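PDB 5B6T: glycosyl hydrolase family 62 protein from Coprinopsis cinerea, which probably hydrolyses alpha-L-arabinofuranosyl side groups of arabinoxylan, as an alpha-L-arabinofuranosidase of glycoside hydrolase family 62. Local coordinates for residues W95-S107 with G117-P129. Numbering follows the deposited sequence.
Sequences WYLVYQNGNAAYS and GWTAPRTFYSGMP
With CG of Tyr106 held between its own backbone N and carbonyl carbon (chi1 65°) and CG of Phe124 anti to its carbonyl carbon, beside the backbone N, the two rings meet obliquely, planes at 36°. Tyr106 CD1 stands 3.5 Å above the Phe124 plane, over its centre, while Val98 CG2 reaches the edge of the same phenyl in plane. Arg122 CB lies over a face of the Tyr106 ring as a CH-pi contact, 4.0 Å from the centroid; the chain beyond is extended from CG to NE, and the guanidinium takes no part in this contact. Between the backbones, Tyr106 and Arg122 form an antiparallel hydrogen-bonded pair, bonded in both directions, and Ala105 and Thr123 the adjoining non-hydrogen-bonded one. Strand 122-123 thereby becomes an outermost strand of a four-stranded antiparallel sheet, one blade of the five-bladed beta-propeller of family 62. At one end Asn103 ND2 donates to Tyr125 O (3.0 Å, 143° at the hydrogen), and Thr123 OG1 donates to the same oxygen from the other face of the carbonyl plane. Asn103 OD1 accepts from Ala104 N on a lone pair, fixing the amide's rotation. Replacing Asn103 by alanine removes both polar ends and would probably cost Tyr125 O one of these two donors and Ala104 N its side-chain acceptor, letting the loop at Tyr125 shift. At the other end Ser107 OG donates to Thr119 O at 2.6 Å and accepts from Tyr99 OH, while Leu97 CB sits over the six-membered ring of Trp118, 3.9 Å from its centroid.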
loop_
_atom_site.group_PDB
_atom_site.type_symbol
_atom_site.label_atom_id
_atom_site.label_comp_id
_atom_site.label_asym_id
_atom_site.label_seq_id
_atom_site.Cartn_x
_atom_site.Cartn_y
_atom_site.Cartn_z
ATOM N N TRP A 95 0.764 13.413 11.670
ATOM C CA TRP A 95 0.606 12.472 10.581
ATOM C C TRP A 95 1.991 12.151 10.025
ATOM O O TRP A 95 2.892 13.012 9.957
ATOM C CB TRP A 95 -0.272 13.031 9.460
ATOM C CG TRP A 95 -1.681 13.299 9.844
ATOM C CD1 TRP A 95 -2.172 14.438 10.373
ATOM C CD2 TRP A 95 -2.793 12.405 9.696
ATOM N NE1 TRP A 95 -3.531 14.318 10.578
ATOM C CE2 TRP A 95 -3.935 13.082 10.164
ATOM C CE3 TRP A 95 -2.932 11.107 9.194
ATOM C CZ2 TRP A 95 -5.191 12.495 10.172
ATOM C CZ3 TRP A 95 -4.201 10.522 9.191
ATOM C CH2 TRP A 95 -5.307 11.223 9.693
ATOM N N TYR A 96 2.164 10.877 9.660
ATOM C CA TYR A 96 3.338 10.386 8.952
ATOM C C TYR A 96 2.935 9.962 7.565
ATOM O O TYR A 96 1.819 9.409 7.369
ATOM C CB TYR A 96 4.008 9.207 9.688
ATOM C CG TYR A 96 4.919 9.618 10.805
ATOM C CD1 TYR A 96 4.421 10.136 11.980
ATOM C CD2 TYR A 96 6.299 9.499 10.677
ATOM C CE1 TYR A 96 5.271 10.561 13.002
ATOM C CE2 TYR A 96 7.141 9.911 11.678
ATOM C CZ TYR A 96 6.635 10.438 12.833
ATOM O OH TYR A 96 7.488 10.856 13.846
ATOM N N LEU A 97 3.841 10.189 6.618
ATOM C CA LEU A 97 3.745 9.681 5.246
ATOM C C LEU A 97 5.060 8.923 5.000
ATOM O O LEU A 97 6.137 9.540 4.982
ATOM C CB LEU A 97 3.601 10.831 4.245
ATOM C CG LEU A 97 3.213 10.421 2.829
ATOM C CD1 LEU A 97 1.796 9.824 2.768
ATOM C CD2 LEU A 97 3.341 11.592 1.849
ATOM N N VAL A 98 4.932 7.604 4.921
ATOM C CA VAL A 98 6.019 6.675 4.737
ATOM C C VAL A 98 6.084 6.325 3.257
ATOM O O VAL A 98 5.046 6.183 2.600
ATOM C CB VAL A 98 5.801 5.431 5.622
ATOM C CG1 VAL A 98 6.755 4.298 5.257
ATOM C CG2 VAL A 98 5.955 5.814 7.066
ATOM N N TYR A 99 7.289 6.240 2.715
ATOM C CA TYR A 99 7.497 5.968 1.281
ATOM C C TYR A 99 8.964 5.580 1.060
ATOM O O TYR A 99 9.759 5.543 2.027
ATOM C CB TYR A 99 7.119 7.198 0.420
ATOM C CG TYR A 99 7.786 8.479 0.902
ATOM C CD1 TYR A 99 7.164 9.289 1.831
ATOM C CD2 TYR A 99 9.009 8.904 0.385
ATOM C CE1 TYR A 99 7.755 10.437 2.294
ATOM C CE2 TYR A 99 9.602 10.074 0.830
ATOM C CZ TYR A 99 8.961 10.855 1.779
ATOM O OH TYR A 99 9.544 12.013 2.269
ATOM N N GLN A 100 9.309 5.304 -0.194
ATOM C CA GLN A 100 10.702 4.965 -0.526
ATOM C C GLN A 100 11.311 6.072 -1.372
ATOM O O GLN A 100 10.638 6.724 -2.179
ATOM C CB GLN A 100 10.751 3.637 -1.288
ATOM C CG GLN A 100 10.168 3.709 -2.694
ATOM C CD GLN A 100 9.327 2.518 -3.101
ATOM O OE1 GLN A 100 8.667 1.886 -2.293
ATOM N NE2 GLN A 100 9.345 2.215 -4.366
ATOM N N ASN A 101 12.600 6.291 -1.173
ATOM C CA ASN A 101 13.362 7.255 -1.936
ATOM C C ASN A 101 14.727 6.684 -2.324
ATOM O O ASN A 101 15.646 7.459 -2.633
ATOM C CB ASN A 101 13.549 8.555 -1.142
ATOM C CG ASN A 101 14.474 8.394 0.043
ATOM O OD1 ASN A 101 14.736 7.278 0.512
ATOM N ND2 ASN A 101 14.953 9.527 0.551
ATOM N N GLY A 102 14.850 5.367 -2.325
ATOM C CA GLY A 102 16.153 4.674 -2.359
ATOM C C GLY A 102 16.517 4.084 -0.989
ATOM O O GLY A 102 17.244 3.063 -0.881
ATOM N N ASN A 103 15.981 4.721 0.050
ATOM C CA ASN A 103 15.994 4.232 1.428
ATOM C C ASN A 103 14.519 4.094 1.866
ATOM O O ASN A 103 13.601 4.328 1.059
ATOM C CB ASN A 103 16.790 5.239 2.281
ATOM C CG ASN A 103 17.318 4.662 3.587
ATOM O OD1 ASN A 103 16.731 3.781 4.242
ATOM N ND2 ASN A 103 18.417 5.238 4.030
ATOM N N ALA A 104 14.292 3.685 3.094
ATOM C CA ALA A 104 12.977 3.734 3.723
ATOM C C ALA A 104 12.819 5.109 4.338
ATOM O O ALA A 104 13.583 5.481 5.222
ATOM C CB ALA A 104 12.878 2.652 4.794
ATOM N N ALA A 105 11.849 5.877 3.849
ATOM C CA ALA A 105 11.730 7.301 4.173
ATOM C C ALA A 105 10.398 7.701 4.762
ATOM O O ALA A 105 9.394 6.949 4.701
ATOM C CB ALA A 105 12.015 8.131 2.941
ATOM N N TYR A 106 10.372 8.901 5.351
ATOM C CA TYR A 106 9.126 9.444 5.843
ATOM C C TYR A 106 9.129 10.960 5.891
ATOM O O TYR A 106 10.204 11.588 5.995
ATOM C CB TYR A 106 8.807 8.910 7.246
ATOM C CG TYR A 106 9.806 9.369 8.297
ATOM C CD1 TYR A 106 10.987 8.648 8.506
ATOM C CD2 TYR A 106 9.586 10.521 9.039
ATOM C CE1 TYR A 106 11.921 9.061 9.432
ATOM C CE2 TYR A 106 10.504 10.941 9.999
ATOM C CZ TYR A 106 11.668 10.222 10.160
ATOM O OH TYR A 106 12.603 10.622 11.098
ATOM N N SER A 107 7.922 11.520 5.796
ATOM C CA SER A 107 7.642 12.930 6.073
ATOM C C SER A 107 6.620 13.014 7.198
ATOM O O SER A 107 5.876 12.063 7.455
ATOM C CB SER A 107 7.092 13.633 4.824
ATOM O OG SER A 107 8.046 13.626 3.795
ATOM N N GLY A 117 2.460 21.120 3.619
ATOM C CA GLY A 117 3.211 20.991 4.872
ATOM C C GLY A 117 4.085 19.766 5.026
ATOM O O GLY A 117 4.858 19.684 5.979
ATOM N N TRP A 118 3.998 18.813 4.106
ATOM C CA TRP A 118 4.814 17.594 4.272
ATOM C C TRP A 118 6.303 17.885 4.212
ATOM O O TRP A 118 6.808 18.503 3.261
ATOM C CB TRP A 118 4.420 16.558 3.244
ATOM C CG TRP A 118 3.036 16.006 3.489
ATOM C CD1 TRP A 118 1.886 16.313 2.805
ATOM C CD2 TRP A 118 2.659 15.071 4.501
ATOM N NE1 TRP A 118 0.822 15.632 3.329
ATOM C CE2 TRP A 118 1.267 14.856 4.377
ATOM C CE3 TRP A 118 3.364 14.383 5.484
ATOM C CZ2 TRP A 118 0.572 13.982 5.217
ATOM C CZ3 TRP A 118 2.688 13.525 6.322
ATOM C CH2 TRP A 118 1.301 13.296 6.154
ATOM N N THR A 119 7.017 17.401 5.225
ATOM C CA THR A 119 8.433 17.700 5.394
ATOM C C THR A 119 9.306 17.069 4.324
ATOM O O THR A 119 8.938 16.096 3.673
ATOM C CB THR A 119 8.926 17.251 6.789
ATOM O OG1 THR A 119 8.621 15.849 7.002
ATOM C CG2 THR A 119 8.307 18.070 7.878
ATOM N N ALA A 120 10.506 17.630 4.152
ATOM C CA ALA A 120 11.529 17.018 3.346
ATOM C C ALA A 120 11.880 15.633 3.927
ATOM O O ALA A 120 11.789 15.446 5.119
ATOM C CB ALA A 120 12.775 17.901 3.343
ATOM N N PRO A 121 12.272 14.671 3.074
ATOM C CA PRO A 121 12.395 13.292 3.549
ATOM C C PRO A 121 13.449 13.100 4.640
ATOM O O PRO A 121 14.550 13.733 4.605
ATOM C CB PRO A 121 12.808 12.517 2.309
ATOM C CG PRO A 121 12.350 13.328 1.160
ATOM C CD PRO A 121 12.465 14.763 1.622
ATOM N N ARG A 122 13.099 12.263 5.616
ATOM C CA ARG A 122 14.070 11.679 6.567
ATOM C C ARG A 122 14.040 10.163 6.371
ATOM O O ARG A 122 13.103 9.645 5.757
ATOM C CB ARG A 122 13.734 12.069 8.014
ATOM C CG ARG A 122 14.031 13.537 8.317
ATOM C CD ARG A 122 13.482 13.913 9.683
ATOM N NE ARG A 122 13.730 15.315 10.044
ATOM C CZ ARG A 122 14.276 15.748 11.188
ATOM N NH1 ARG A 122 14.649 14.898 12.148
ATOM N NH2 ARG A 122 14.437 17.059 11.376
ATOM N N THR A 123 15.060 9.450 6.835
ATOM C CA THR A 123 15.087 8.005 6.653
ATOM C C THR A 123 15.066 7.230 7.982
ATOM O O THR A 123 15.504 7.747 9.017
ATOM C CB THR A 123 16.268 7.551 5.804
ATOM O OG1 THR A 123 17.486 7.933 6.444
ATOM C CG2 THR A 123 16.205 8.164 4.416
ATOM N N PHE A 124 14.518 6.010 7.929
ATOM C CA PHE A 124 14.406 5.135 9.087
ATOM C C PHE A 124 15.709 4.365 9.350
ATOM O O PHE A 124 15.894 3.773 10.427
ATOM C CB PHE A 124 13.279 4.114 8.837
ATOM C CG PHE A 124 11.885 4.664 8.909
ATOM C CD1 PHE A 124 11.371 5.153 10.099
ATOM C CD2 PHE A 124 11.055 4.669 7.775
ATOM C CE1 PHE A 124 10.085 5.614 10.184
ATOM C CE2 PHE A 124 9.740 5.130 7.864
ATOM C CZ PHE A 124 9.266 5.609 9.072
ATOM N N TYR A 125 16.576 4.279 8.340
ATOM C CA TYR A 125 17.866 3.621 8.469
ATOM C C TYR A 125 18.935 4.525 7.863
ATOM O O TYR A 125 18.651 5.334 7.010
ATOM C CB TYR A 125 17.900 2.320 7.668
ATOM C CG TYR A 125 16.801 1.289 7.947
ATOM C CD1 TYR A 125 16.948 0.340 8.947
ATOM C CD2 TYR A 125 15.683 1.212 7.131
ATOM C CE1 TYR A 125 15.974 -0.614 9.150
ATOM C CE2 TYR A 125 14.719 0.260 7.310
ATOM C CZ TYR A 125 14.859 -0.658 8.298
ATOM O OH TYR A 125 13.895 -1.634 8.452
ATOM N N SER A 126 20.185 4.294 8.228
ATOM C CA SER A 126 21.279 5.065 7.634
ATOM C C SER A 126 21.604 4.655 6.172
ATOM O O SER A 126 22.181 5.427 5.404
ATOM C CB SER A 126 22.509 4.997 8.564
ATOM O OG SER A 126 23.063 3.689 8.514
ATOM N N GLY A 127 21.169 3.469 5.766
ATOM C CA GLY A 127 21.361 2.961 4.420
ATOM C C GLY A 127 20.635 1.636 4.343
ATOM O O GLY A 127 20.005 1.238 5.304
ATOM N N MET A 128 20.742 0.945 3.225
ATOM C CA MET A 128 20.109 -0.348 3.085
ATOM C C MET A 128 20.715 -1.329 4.082
ATOM O O MET A 128 21.922 -1.530 4.080
ATOM C CB MET A 128 20.264 -0.883 1.679
ATOM C CG MET A 128 19.402 -2.104 1.399
ATOM S SD MET A 128 19.530 -2.760 -0.270
ATOM C CE MET A 128 18.912 -1.365 -1.232
ATOM N N PRO A 129 19.880 -1.930 4.948
ATOM C CA PRO A 129 20.390 -2.896 5.907
ATOM C C PRO A 129 21.132 -4.056 5.270
ATOM O O PRO A 129 20.790 -4.468 4.157
ATOM C CB PRO A 129 19.124 -3.392 6.612
ATOM C CG PRO A 129 18.186 -2.221 6.540
ATOM C CD PRO A 129 18.445 -1.613 5.182
HETATM O O HOH W 1 10.727 14.014 7.231
HETATM O O HOH W 2 14.757 9.378 11.438
#